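Hyaluronidase (Thermobaculum terrenum, PDB 5DIY) probably acts as an O-GlcNAc hydrolase of glycoside hydrolase family 84, removing N-acetylglucosamine from modified proteins. Local coordinates at residues C[294-299]-C[367-372]; C[235-240]-C[302-307]; C[140-145]-C[182-187]; C[146-151]-C[159-164]. All coordinates share one frame; numbering follows the deposited sequence.

Interaction 1. Residues C[294-299]-C[367-372]; sequences TLLGED and KFFWEI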
loop_
_atom_site.group_PDB
_atom_site.type_symbol
_atom_site.label_atom_id
_atom_site.label_comp_id
_atom_site.label_asym_id
_atom_site.label_seq_id
_atom_site.Cartn_x
_atom_site.Cartn_y
_atom_site.Cartn_z
ATOM N N THR C 294 7.068 -13.490 15.447
ATOM C CA THR C 294 8.496 -13.306 15.145
ATOM C C THR C 294 8.944 -11.852 15.297
ATOM O O THR C 294 9.916 -11.562 16.001
ATOM C CB THR C 294 8.816 -13.743 13.697
ATOM O OG1 THR C 294 8.459 -15.117 13.514
ATOM C CG2 THR C 294 10.311 -13.564 13.374
ATOM N N LEU C 295 8.229 -10.947 14.636
ATOM C CA LEU C 295 8.628 -9.540 14.559
ATOM C C LEU C 295 8.272 -8.718 15.802
ATOM O O LEU C 295 9.051 -7.861 16.209
ATOM C CB LEU C 295 8.024 -8.888 13.309
ATOM C CG LEU C 295 8.444 -9.527 11.975
ATOM C CD1 LEU C 295 7.498 -9.142 10.844
ATOM C CD2 LEU C 295 9.881 -9.153 11.619
ATOM N N LEU C 296 7.102 -8.971 16.386
ATOM C CA LEU C 296 6.576 -8.162 17.497
ATOM C C LEU C 296 6.430 -8.890 18.841
ATOM O O LEU C 296 6.289 -8.232 19.861
ATOM C CB LEU C 296 5.215 -7.563 17.107
ATOM C CG LEU C 296 5.126 -6.830 15.768
ATOM C CD1 LEU C 296 3.708 -6.328 15.537
ATOM C CD2 LEU C 296 6.115 -5.674 15.702
ATOM N N GLY C 297 6.447 -10.222 18.840
ATOM C CA GLY C 297 6.349 -11.015 20.071
ATOM C C GLY C 297 4.990 -11.674 20.233
ATOM O O GLY C 297 3.966 -11.055 19.964
ATOM N N GLU C 298 4.998 -12.936 20.669
ATOM C CA GLU C 298 3.791 -13.714 21.007
ATOM C C GLU C 298 2.751 -12.965 21.831
ATOM O O GLU C 298 1.555 -13.060 21.562
ATOM C CB GLU C 298 4.180 -14.944 21.828
ATOM C CG GLU C 298 4.708 -16.111 21.026
ATOM C CD GLU C 298 5.314 -17.175 21.915
ATOM O OE1 GLU C 298 4.762 -17.428 23.012
ATOM O OE2 GLU C 298 6.346 -17.757 21.514
ATOM N N ASP C 299 3.221 -12.248 22.851
ATOM C CA ASP C 299 2.339 -11.566 23.804
ATOM C C ASP C 299 1.550 -10.396 23.211
ATOM O O ASP C 299 0.614 -9.910 23.848
ATOM C CB ASP C 299 3.137 -11.070 25.023
ATOM C CG ASP C 299 3.635 -12.203 25.914
ATOM O OD1 ASP C 299 3.130 -13.344 25.814
ATOM O OD2 ASP C 299 4.540 -11.938 26.737
ATOM N N LYS C 367 10.510 0.280 17.089
ATOM C CA LYS C 367 10.316 1.146 15.931
ATOM C C LYS C 367 8.976 0.924 15.212
ATOM O O LYS C 367 8.367 1.882 14.743
ATOM C CB LYS C 367 11.463 0.964 14.938
ATOM C CG LYS C 367 11.373 1.923 13.773
ATOM C CD LYS C 367 12.621 1.894 12.922
ATOM C CE LYS C 367 12.579 3.042 11.942
ATOM N NZ LYS C 367 13.364 2.723 10.737
ATOM N N PHE C 368 8.546 -0.330 15.104
ATOM C CA PHE C 368 7.232 -0.653 14.530
ATOM C C PHE C 368 6.141 0.208 15.181
ATOM O O PHE C 368 5.387 0.905 14.483
ATOM C CB PHE C 368 6.921 -2.152 14.692
ATOM C CG PHE C 368 5.548 -2.553 14.204
ATOM C CD1 PHE C 368 4.441 -2.504 15.062
ATOM C CD2 PHE C 368 5.361 -2.994 12.899
ATOM C CE1 PHE C 368 3.177 -2.868 14.617
ATOM C CE2 PHE C 368 4.099 -3.365 12.448
ATOM C CZ PHE C 368 3.002 -3.300 13.306
ATOM N N PHE C 369 6.087 0.195 16.513
ATOM C CA PHE C 369 5.044 0.950 17.245
ATOM C C PHE C 369 5.229 2.463 17.231
ATOM O O PHE C 369 4.245 3.192 17.367
ATOM C CB PHE C 369 4.856 0.401 18.661
ATOM C CG PHE C 369 4.339 -1.003 18.669
ATOM C CD1 PHE C 369 3.033 -1.272 18.269
ATOM C CD2 PHE C 369 5.166 -2.067 18.999
ATOM C CE1 PHE C 369 2.551 -2.573 18.232
ATOM C CE2 PHE C 369 4.688 -3.370 18.972
ATOM C CZ PHE C 369 3.380 -3.622 18.587
ATOM N N TRP C 370 6.463 2.934 17.031
ATOM C CA TRP C 370 6.704 4.346 16.693
ATOM C C TRP C 370 6.100 4.714 15.328
ATOM O O TRP C 370 5.491 5.767 15.190
ATOM C CB TRP C 370 8.205 4.677 16.703
ATOM C CG TRP C 370 8.495 6.115 16.393
ATOM C CD1 TRP C 370 8.544 7.151 17.281
ATOM C CD2 TRP C 370 8.758 6.682 15.103
ATOM N NE1 TRP C 370 8.822 8.330 16.627
ATOM C CE2 TRP C 370 8.960 8.072 15.289
ATOM C CE3 TRP C 370 8.842 6.151 13.807
ATOM C CZ2 TRP C 370 9.247 8.943 14.224
ATOM C CZ3 TRP C 370 9.127 7.019 12.742
ATOM C CH2 TRP C 370 9.324 8.401 12.962
ATOM N N GLU C 371 6.274 3.853 14.326
ATOM C CA GLU C 371 5.741 4.134 12.978
ATOM C C GLU C 371 4.207 4.154 12.928
ATOM O O GLU C 371 3.623 5.029 12.292
ATOM C CB GLU C 371 6.293 3.153 11.937
ATOM C CG GLU C 371 7.706 3.486 11.488
ATOM C CD GLU C 371 8.278 2.501 10.493
ATOM O OE1 GLU C 371 7.546 1.599 10.025
ATOM O OE2 GLU C 371 9.487 2.612 10.192
ATOM N N ILE C 372 3.566 3.215 13.617
ATOM C CA ILE C 372 2.101 3.104 13.601
ATOM C C ILE C 372 1.379 3.927 14.684
ATOM O O ILE C 372 0.174 3.769 14.855
ATOM C CB ILE C 372 1.631 1.624 13.645
ATOM C CG1 ILE C 372 1.834 0.980 15.023
ATOM C CG2 ILE C 372 2.342 0.810 12.570
ATOM C CD1 ILE C 372 0.778 -0.058 15.339
#
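The Phe368 ring lies between two aliphatic groups: Leu296 CD2 sits on one face, 3.5 Å from Phe368 CG, and Ile372 CG2 of its own segment stands over the opposite face, offset toward the rim. At the ring edge, in plane, is Phe369 CG. The Phe369 ring in turn receives Phe368 CD1 over the centre of one face, while Leu296 CD1 approaches it obliquely, 4.1 Å from Phe369 CZ. Both methyls of Leu296 thus work against aromatic carbon. CD2 makes a CH-pi contact, 3.8 Å from the centroid of the Phe368 ring and 25° off its normal; Leu296 CD1 lies further out along the same ring, 3.6 Å from Phe368 CE1. The contact joins the C-terminal end of helix 284-296 to the short helix 367-371, one of the helices that come after the last strand of the TIM barrel, 251-256. Directly after Leu296 the helix ends at Gly297, whose positive phi turns the chain away. In Phe368, CG is anti to the backbone N (chi1 176°), which directs the ring at the leucine. With Phe368 replaced by an alanine, both Leu296 methyls are likely to lose most of their aromatic surface, and a gap would probably open between Leu296 and Ile372. Met304 of helix 301-308 packs against Leu296, Phe368 and Phe369 alike.

Interaction 2. Residues C[235-240]-C[302-307]; sequences LHIGPY and SAMEKF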
loop_
_atom_site.group_PDB
_atom_site.type_symbol
_atom_site.label_atom_id
_atom_site.label_comp_id
_atom_site.label_asym_id
_atom_site.label_seq_id
_atom_site.Cartn_x
_atom_site.Cartn_y
_atom_site.Cartn_z
ATOM N N LEU C 235 -3.259 2.268 7.051
ATOM C CA LEU C 235 -2.162 1.429 7.517
ATOM C C LEU C 235 -2.281 0.050 6.866
ATOM O O LEU C 235 -3.071 -0.795 7.309
ATOM C CB LEU C 235 -2.144 1.309 9.040
ATOM C CG LEU C 235 -1.002 0.485 9.638
ATOM C CD1 LEU C 235 0.351 1.109 9.315
ATOM C CD2 LEU C 235 -1.188 0.324 11.140
ATOM N N HIS C 236 -1.474 -0.175 5.833
ATOM C CA HIS C 236 -1.495 -1.438 5.089
ATOM C C HIS C 236 -0.613 -2.476 5.761
ATOM O O HIS C 236 0.488 -2.786 5.279
ATOM C CB HIS C 236 -1.049 -1.226 3.641
ATOM C CG HIS C 236 -1.982 -0.380 2.835
ATOM N ND1 HIS C 236 -1.603 0.225 1.658
ATOM C CD2 HIS C 236 -3.275 -0.034 3.035
ATOM C CE1 HIS C 236 -2.625 0.894 1.159
ATOM N NE2 HIS C 236 -3.652 0.758 1.978
ATOM N N ILE C 237 -1.103 -3.027 6.869
ATOM C CA ILE C 237 -0.375 -4.074 7.595
ATOM C C ILE C 237 -0.954 -5.479 7.412
ATOM O O ILE C 237 -0.400 -6.430 7.954
ATOM C CB ILE C 237 -0.201 -3.745 9.099
ATOM C CG1 ILE C 237 -1.540 -3.397 9.765
ATOM C CG2 ILE C 237 0.822 -2.627 9.257
ATOM C CD1 ILE C 237 -1.521 -3.514 11.276
ATOM N N GLY C 238 -2.034 -5.617 6.639
ATOM C CA GLY C 238 -2.673 -6.914 6.425
ATOM C C GLY C 238 -1.830 -7.856 5.580
ATOM O O GLY C 238 -0.903 -7.412 4.898
ATOM N N PRO C 239 -2.157 -9.162 5.597
ATOM C CA PRO C 239 -1.337 -10.113 4.855
ATOM C C PRO C 239 -1.430 -9.938 3.346
ATOM O O PRO C 239 -2.458 -9.498 2.829
ATOM C CB PRO C 239 -1.921 -11.468 5.269
ATOM C CG PRO C 239 -3.361 -11.171 5.503
ATOM C CD PRO C 239 -3.369 -9.803 6.139
ATOM N N TYR C 240 -0.343 -10.270 2.661
ATOM C CA TYR C 240 -0.351 -10.488 1.216
ATOM C C TYR C 240 -1.477 -11.471 0.883
ATOM O O TYR C 240 -1.649 -12.475 1.583
ATOM C CB TYR C 240 0.999 -11.057 0.776
ATOM C CG TYR C 240 1.283 -10.975 -0.702
ATOM C CD1 TYR C 240 1.425 -9.744 -1.336
ATOM C CD2 TYR C 240 1.448 -12.130 -1.469
ATOM C CE1 TYR C 240 1.704 -9.664 -2.696
ATOM C CE2 TYR C 240 1.725 -12.056 -2.829
ATOM C CZ TYR C 240 1.850 -10.827 -3.431
ATOM O OH TYR C 240 2.136 -10.780 -4.765
ATOM N N SER C 302 -2.763 -11.382 20.172
ATOM C CA SER C 302 -4.224 -11.176 20.254
ATOM C C SER C 302 -4.587 -9.691 20.173
ATOM O O SER C 302 -5.599 -9.332 19.573
ATOM C CB SER C 302 -4.830 -11.835 21.506
ATOM O OG SER C 302 -4.350 -11.236 22.697
ATOM N N ALA C 303 -3.747 -8.833 20.749
ATOM C CA ALA C 303 -3.901 -7.385 20.597
ATOM C C ALA C 303 -3.711 -6.909 19.148
ATOM O O ALA C 303 -4.424 -6.012 18.680
ATOM C CB ALA C 303 -2.939 -6.657 21.506
ATOM N N MET C 304 -2.749 -7.499 18.443
ATOM C CA MET C 304 -2.540 -7.168 17.030
ATOM C C MET C 304 -3.712 -7.653 16.181
ATOM O O MET C 304 -4.211 -6.902 15.351
ATOM C CB MET C 304 -1.207 -7.725 16.502
ATOM C CG MET C 304 0.014 -6.907 16.923
ATOM S SD MET C 304 -0.023 -5.183 16.402
ATOM C CE MET C 304 -0.001 -5.363 14.619
ATOM N N GLU C 305 -4.152 -8.889 16.405
ATOM C CA GLU C 305 -5.359 -9.419 15.759
ATOM C C GLU C 305 -6.517 -8.420 15.871
ATOM O O GLU C 305 -7.138 -8.061 14.869
ATOM C CB GLU C 305 -5.768 -10.764 16.379
ATOM C CG GLU C 305 -4.901 -11.954 15.978
ATOM C CD GLU C 305 -5.291 -12.588 14.645
ATOM O OE1 GLU C 305 -6.058 -11.988 13.857
ATOM O OE2 GLU C 305 -4.823 -13.711 14.369
ATOM N N LYS C 306 -6.769 -7.943 17.088
ATOM C CA LYS C 306 -7.875 -7.014 17.338
ATOM C C LYS C 306 -7.687 -5.663 16.654
ATOM O O LYS C 306 -8.619 -5.134 16.067
ATOM C CB LYS C 306 -8.072 -6.786 18.843
ATOM C CG LYS C 306 -9.389 -6.119 19.187
ATOM C CD LYS C 306 -10.531 -7.114 19.021
ATOM C CE LYS C 306 -11.858 -6.432 18.850
ATOM N NZ LYS C 306 -12.884 -7.416 18.412
ATOM N N PHE C 307 -6.484 -5.108 16.765
ATOM C CA PHE C 307 -6.164 -3.821 16.173
ATOM C C PHE C 307 -6.240 -3.893 14.639
ATOM O O PHE C 307 -6.666 -2.926 13.995
ATOM C CB PHE C 307 -4.774 -3.370 16.640
ATOM C CG PHE C 307 -4.322 -2.065 16.054
ATOM C CD1 PHE C 307 -4.953 -0.875 16.404
ATOM C CD2 PHE C 307 -3.246 -2.019 15.167
ATOM C CE1 PHE C 307 -4.538 0.333 15.871
ATOM C CE2 PHE C 307 -2.818 -0.808 14.635
ATOM C CZ PHE C 307 -3.467 0.368 14.983
#
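Leu235 and Ile237 reach from the long loop between strands 218-222 and 251-256, the last two strands of the TIM barrel, to helix 301-308, so that the contact ties a barrel loop to a helix beyond the final strand. From CB, Leu235 runs to CG, set anti to its backbone N (chi1 -178°), and there divides. Leu235 CD2 meets Phe307 CE2 at 4.0 Å, the two side chains crossing at about a right angle. The other branch turns to a different partner, Leu235 CD1 lying 3.8 Å from Ile372 CG2. Two residues on, Ile237 repeats the approach with its longer branch: CG1 carries CD1 out to the helix. Between these two residues His236 centres an inverse gamma turn, with a weak bond from Ile237 N to Leu235 O. Trp375 of helix 373-398 packs against both Leu235 and Phe307, and Trp288 of helix 284-296 donates its indole N-H to Ile237 O. All four side chains that touch are buried and the contact between them is wholly apolar. Met304 is bent at chi2 and chi3 (-59° and -64°), folding its end back toward the loop and leaving Met304 CE 4.1 Å from Ile237 CD1.

Interaction 3. Residues C[140-145]-C[182-187]; sequences AQADFL and QRLPKN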
loop_
_atom_site.group_PDB
_atom_site.type_symbol
_atom_site.label_atom_id
_atom_site.label_comp_id
_atom_site.label_asym_id
_atom_site.label_seq_id
_atom_site.Cartn_x
_atom_site.Cartn_y
_atom_site.Cartn_z
ATOM N N ALA C 140 9.170 3.969 -30.051
ATOM C CA ALA C 140 10.262 4.810 -29.567
ATOM C C ALA C 140 10.969 4.124 -28.401
ATOM O O ALA C 140 12.185 3.958 -28.421
ATOM C CB ALA C 140 9.736 6.172 -29.139
ATOM N N GLN C 141 10.179 3.707 -27.411
ATOM C CA GLN C 141 10.684 3.012 -26.223
ATOM C C GLN C 141 11.419 1.715 -26.558
ATOM O O GLN C 141 12.506 1.463 -26.031
ATOM C CB GLN C 141 9.531 2.709 -25.257
ATOM C CG GLN C 141 8.991 3.952 -24.572
ATOM C CD GLN C 141 7.768 3.689 -23.715
ATOM O OE1 GLN C 141 7.173 2.616 -23.766
ATOM N NE2 GLN C 141 7.397 4.675 -22.910
ATOM N N ALA C 142 10.821 0.898 -27.425
ATOM C CA ALA C 142 11.432 -0.369 -27.834
ATOM C C ALA C 142 12.796 -0.144 -28.491
ATOM O O ALA C 142 13.760 -0.844 -28.175
ATOM C CB ALA C 142 10.507 -1.137 -28.771
ATOM N N ASP C 143 12.867 0.843 -29.387
ATOM C CA ASP C 143 14.115 1.195 -30.070
ATOM C C ASP C 143 15.158 1.765 -29.110
ATOM O O ASP C 143 16.345 1.436 -29.206
ATOM C CB ASP C 143 13.856 2.193 -31.209
ATOM C CG ASP C 143 15.140 2.656 -31.879
ATOM O OD1 ASP C 143 15.973 1.790 -32.221
ATOM O OD2 ASP C 143 15.329 3.881 -32.035
ATOM N N PHE C 144 14.721 2.622 -28.193
ATOM C CA PHE C 144 15.620 3.155 -27.174
ATOM C C PHE C 144 16.197 2.039 -26.302
ATOM O O PHE C 144 17.410 1.967 -26.100
ATOM C CB PHE C 144 14.902 4.179 -26.298
ATOM C CG PHE C 144 15.797 4.840 -25.295
ATOM C CD1 PHE C 144 16.678 5.829 -25.690
ATOM C CD2 PHE C 144 15.768 4.470 -23.954
ATOM C CE1 PHE C 144 17.512 6.453 -24.773
ATOM C CE2 PHE C 144 16.596 5.086 -23.030
ATOM C CZ PHE C 144 17.470 6.079 -23.440
ATOM N N LEU C 145 15.325 1.173 -25.795
ATOM C CA LEU C 145 15.757 0.101 -24.891
ATOM C C LEU C 145 16.648 -0.920 -25.589
ATOM O O LEU C 145 17.618 -1.401 -24.995
ATOM C CB LEU C 145 14.552 -0.581 -24.231
ATOM C CG LEU C 145 13.791 0.310 -23.239
ATOM C CD1 LEU C 145 12.432 -0.293 -22.927
ATOM C CD2 LEU C 145 14.597 0.537 -21.964
ATOM N N GLN C 182 6.453 -7.493 -29.315
ATOM C CA GLN C 182 7.052 -7.777 -30.622
ATOM C C GLN C 182 8.452 -7.166 -30.773
ATOM O O GLN C 182 9.368 -7.830 -31.255
ATOM C CB GLN C 182 6.114 -7.260 -31.735
ATOM C CG GLN C 182 6.513 -7.595 -33.172
ATOM C CD GLN C 182 6.580 -9.090 -33.447
ATOM O OE1 GLN C 182 5.786 -9.869 -32.924
ATOM N NE2 GLN C 182 7.538 -9.495 -34.271
ATOM N N ARG C 183 8.617 -5.914 -30.345
ATOM C CA ARG C 183 9.835 -5.132 -30.637
ATOM C C ARG C 183 10.905 -5.103 -29.549
ATOM O O ARG C 183 12.064 -4.813 -29.854
ATOM C CB ARG C 183 9.451 -3.700 -31.003
ATOM C CG ARG C 183 8.512 -3.627 -32.197
ATOM C CD ARG C 183 8.726 -2.377 -33.022
ATOM N NE ARG C 183 7.861 -2.377 -34.202
ATOM C CZ ARG C 183 7.996 -1.575 -35.260
ATOM N NH1 ARG C 183 8.973 -0.667 -35.325
ATOM N NH2 ARG C 183 7.138 -1.683 -36.271
ATOM N N LEU C 184 10.543 -5.372 -28.293
ATOM C CA LEU C 184 11.553 -5.516 -27.234
ATOM C C LEU C 184 12.257 -6.862 -27.356
ATOM O O LEU C 184 11.585 -7.881 -27.401
ATOM C CB LEU C 184 10.941 -5.433 -25.825
ATOM C CG LEU C 184 10.593 -4.067 -25.241
ATOM C CD1 LEU C 184 9.936 -4.263 -23.885
ATOM C CD2 LEU C 184 11.827 -3.188 -25.104
ATOM N N PRO C 185 13.607 -6.876 -27.368
ATOM C CA PRO C 185 14.337 -8.146 -27.234
ATOM C C PRO C 185 13.817 -8.971 -26.052
ATOM O O PRO C 185 13.537 -8.406 -24.988
ATOM C CB PRO C 185 15.783 -7.700 -26.992
ATOM C CG PRO C 185 15.881 -6.367 -27.648
ATOM C CD PRO C 185 14.520 -5.733 -27.561
ATOM N N LYS C 186 13.693 -10.284 -26.246
ATOM C CA LYS C 186 12.922 -11.154 -25.335
ATOM C C LYS C 186 13.459 -11.193 -23.908
ATOM O O LYS C 186 12.691 -11.386 -22.968
ATOM C CB LYS C 186 12.845 -12.600 -25.857
ATOM C CG LYS C 186 12.213 -12.791 -27.227
ATOM C CD LYS C 186 10.749 -12.383 -27.289
ATOM C CE LYS C 186 10.174 -12.640 -28.677
ATOM N NZ LYS C 186 9.251 -11.557 -29.115
ATOM N N ASN C 187 14.767 -11.016 -23.756
ATOM C CA ASN C 187 15.411 -11.074 -22.450
ATOM C C ASN C 187 15.363 -9.762 -21.644
ATOM O O ASN C 187 15.859 -9.721 -20.519
ATOM C CB ASN C 187 16.850 -11.573 -22.613
ATOM C CG ASN C 187 16.914 -12.988 -23.194
ATOM O OD1 ASN C 187 16.025 -13.819 -22.969
ATOM N ND2 ASN C 187 17.976 -13.269 -23.937
#
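Ala142 on helix 137-153 and Leu184, the first residue to leave helical geometry after helix 175-183, bring the two backbones close together, their CA atoms 5.2 Å apart. Such an approach probably depends on the side chain on the helix at this point being a single methyl. Ala142 CB points at the other segment and touches Arg183 CB at 3.6 Å, while the rest of the arginine leads away and its guanidinium makes a long, weak ion pair with Glu139. Leu184 serves the contact with one methyl: its CD2 lies over the helix backbone, 3.9 Å from Ala142 CA. The two leucines pass each other at a slant, which puts Leu184 CD2 against Leu145 CB at 3.9 Å and Leu145 CD1 at 3.7 Å. With Leu145 CG anti to its own carbonyl carbon (chi1 -68°), the branch that carries CD1 is turned to that methyl. The residues belong to successive helices on the outside of the TIM barrel, one preceding strand 160-164 and the other following it. Met163 of that strand packs against both Leu145 and Leu184, and Arg216, just before strand 218-222, holds the carbonyl of Leu184.

Interaction 4. Residues C[146-151]-C[159-164]; sequences TRVLQR and PQIIMC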
loop_
_atom_site.group_PDB
_atom_site.type_symbol
_atom_site.label_atom_id
_atom_site.label_comp_id
_atom_site.label_asym_id
_atom_site.label_seq_id
_atom_site.Cartn_x
_atom_site.Cartn_y
_atom_site.Cartn_z
ATOM N N THR C 146 16.324 -1.234 -26.847
ATOM C CA THR C 146 17.177 -2.087 -27.687
ATOM C C THR C 146 18.586 -1.515 -27.792
ATOM O O THR C 146 19.565 -2.234 -27.570
ATOM C CB THR C 146 16.593 -2.251 -29.108
ATOM O OG1 THR C 146 15.281 -2.823 -29.026
ATOM C CG2 THR C 146 17.500 -3.154 -29.994
ATOM N N ARG C 147 18.675 -0.221 -28.104
ATOM C CA ARG C 147 19.972 0.465 -28.232
ATOM C C ARG C 147 20.743 0.556 -26.912
ATOM O O ARG C 147 21.973 0.445 -26.911
ATOM C CB ARG C 147 19.819 1.856 -28.867
ATOM C CG ARG C 147 19.686 1.804 -30.383
ATOM C CD ARG C 147 19.713 3.183 -31.019
ATOM N NE ARG C 147 18.467 3.910 -30.779
ATOM C CZ ARG C 147 18.320 5.023 -30.052
ATOM N NH1 ARG C 147 19.347 5.628 -29.466
ATOM N NH2 ARG C 147 17.104 5.557 -29.929
ATOM N N VAL C 148 20.037 0.737 -25.796
ATOM C CA VAL C 148 20.704 0.746 -24.484
ATOM C C VAL C 148 21.275 -0.648 -24.183
ATOM O O VAL C 148 22.412 -0.755 -23.728
ATOM C CB VAL C 148 19.788 1.247 -23.331
ATOM C CG1 VAL C 148 20.482 1.114 -21.977
ATOM C CG2 VAL C 148 19.371 2.702 -23.558
ATOM N N LEU C 149 20.499 -1.699 -24.461
ATOM C CA LEU C 149 20.940 -3.079 -24.238
ATOM C C LEU C 149 22.168 -3.418 -25.074
ATOM O O LEU C 149 23.167 -3.913 -24.543
ATOM C CB LEU C 149 19.821 -4.084 -24.559
ATOM C CG LEU C 149 20.114 -5.559 -24.228
ATOM C CD1 LEU C 149 20.408 -5.749 -22.744
ATOM C CD2 LEU C 149 18.965 -6.457 -24.660
ATOM N N GLN C 150 22.079 -3.147 -26.373
ATOM C CA GLN C 150 23.188 -3.387 -27.301
ATOM C C GLN C 150 24.480 -2.692 -26.848
ATOM O O GLN C 150 25.554 -3.290 -26.923
ATOM C CB GLN C 150 22.795 -2.995 -28.733
ATOM C CG GLN C 150 21.819 -3.984 -29.353
ATOM C CD GLN C 150 21.226 -3.543 -30.682
ATOM O OE1 GLN C 150 21.347 -2.383 -31.093
ATOM N NE2 GLN C 150 20.556 -4.473 -31.358
ATOM N N ARG C 151 24.369 -1.465 -26.339
ATOM C CA ARG C 151 25.516 -0.766 -25.744
ATOM C C ARG C 151 26.075 -1.505 -24.521
ATOM O O ARG C 151 27.285 -1.697 -24.413
ATOM C CB ARG C 151 25.151 0.678 -25.366
ATOM C CG ARG C 151 26.235 1.457 -24.619
ATOM C CD ARG C 151 27.517 1.616 -25.437
ATOM N NE ARG C 151 27.280 2.467 -26.601
ATOM C CZ ARG C 151 27.186 3.795 -26.572
ATOM N NH1 ARG C 151 27.330 4.475 -25.433
ATOM N NH2 ARG C 151 26.944 4.454 -27.700
ATOM N N PRO C 159 24.528 -8.155 -19.136
ATOM C CA PRO C 159 23.668 -7.090 -18.636
ATOM C C PRO C 159 22.211 -7.525 -18.696
ATOM O O PRO C 159 21.853 -8.399 -19.496
ATOM C CB PRO C 159 23.935 -5.941 -19.607
ATOM C CG PRO C 159 24.290 -6.622 -20.881
ATOM C CD PRO C 159 25.054 -7.849 -20.479
ATOM N N GLN C 160 21.396 -6.938 -17.828
ATOM C CA GLN C 160 19.968 -7.221 -17.775
ATOM C C GLN C 160 19.225 -5.921 -17.600
ATOM O O GLN C 160 19.587 -5.110 -16.744
ATOM C CB GLN C 160 19.645 -8.151 -16.609
ATOM C CG GLN C 160 20.012 -9.597 -16.877
ATOM C CD GLN C 160 19.840 -10.483 -15.665
ATOM O OE1 GLN C 160 19.972 -10.032 -14.526
ATOM N NE2 GLN C 160 19.557 -11.760 -15.903
ATOM N N ILE C 161 18.199 -5.729 -18.418
ATOM C CA ILE C 161 17.325 -4.585 -18.302
ATOM C C ILE C 161 15.937 -5.079 -17.910
ATOM O O ILE C 161 15.416 -6.042 -18.477
ATOM C CB ILE C 161 17.256 -3.756 -19.607
ATOM C CG1 ILE C 161 18.625 -3.139 -19.915
ATOM C CG2 ILE C 161 16.200 -2.643 -19.489
ATOM C CD1 ILE C 161 18.749 -2.570 -21.316
ATOM N N ILE C 162 15.356 -4.404 -16.927
ATOM C CA ILE C 162 13.941 -4.541 -16.612
ATOM C C ILE C 162 13.318 -3.175 -16.907
ATOM O O ILE C 162 13.853 -2.141 -16.513
ATOM C CB ILE C 162 13.681 -5.049 -15.166
ATOM C CG1 ILE C 162 12.177 -5.250 -14.930
ATOM C CG2 ILE C 162 14.267 -4.122 -14.105
ATOM C CD1 ILE C 162 11.858 -6.163 -13.768
ATOM N N MET C 163 12.225 -3.172 -17.658
ATOM C CA MET C 163 11.565 -1.927 -18.016
ATOM C C MET C 163 10.159 -1.916 -17.448
ATOM O O MET C 163 9.548 -2.972 -17.271
ATOM C CB MET C 163 11.568 -1.709 -19.543
ATOM C CG MET C 163 10.604 -2.568 -20.362
ATOM S SD MET C 163 8.916 -1.924 -20.507
ATOM C CE MET C 163 9.171 -0.476 -21.534
ATOM N N CYS C 164 9.661 -0.718 -17.151
ATOM C CA CYS C 164 8.265 -0.524 -16.777
ATOM C C CYS C 164 7.579 0.188 -17.933
ATOM O O CYS C 164 8.002 1.277 -18.319
ATOM C CB CYS C 164 8.114 0.288 -15.490
ATOM S SG CYS C 164 6.398 0.323 -14.888
#
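Helix 137-153 and strand 160-164 form one helix-to-strand step of the TIM barrel, the helix lying against the outer surface of the strand that directly follows it. Ile161 carries the contact from the strand. Its side chain points at the helix, with CG1 anti to the carbonyl carbon (chi1 -65°), and the tip methyl CD1 settles on the helix backbone itself: Ile161 CD1 is 3.7 Å from Leu149 CA and equally close to Leu149 N. The same methyl, Ile161 CD1, touches Leu149 CB at 3.7 Å and Leu149 CD1 at 3.9 Å, so it is pressed into the root of the leucine and meets one of its terminal methyls as well. From the residue before, Val148 CG1 adds a looser contact, 4.1 Å from Ile161 CD1, the two side chains crossing at about a right angle. Leu149 CD1 also comes 4.4 Å from Pro159 CG, a loose contact just before the strand begins. Alternate residues of the strand point the other way: Ile162 packs on Asp189 and Phe191 of strand 189-192, and Cys164 touches the bound N-acetylglucosamine. Within the sheet, Gln160 and Ile162 pair with strand 113-117 and Ile161 bonds to Asp189, while Leu96 of helix 93-108 flanks Val148.

The contacts form two pairs; interaction 3 lies across the chain's centre from both 1 and 2, and interaction 4 from 2. Interactions 3 and 4 share helix 137-153, have centres 8 Å apart, and meet where Leu145 CD1 lies 3.6 Å from Met163 CE; interaction 4 is nested in the chain loop closed by interaction 3. Interactions 1 and 2, with centres 11 Å apart, alternate along the chain and merge through Met304 CE, 3.9 Å from Leu296 CD1. Between the pairs the centres are 40 to 45 Å apart. The bound N-acetylglucosamine touches Cys164 at the end of the strand in interaction 4, while the Leu145 side chain of interaction 3 stays about 14 Å from the sugar.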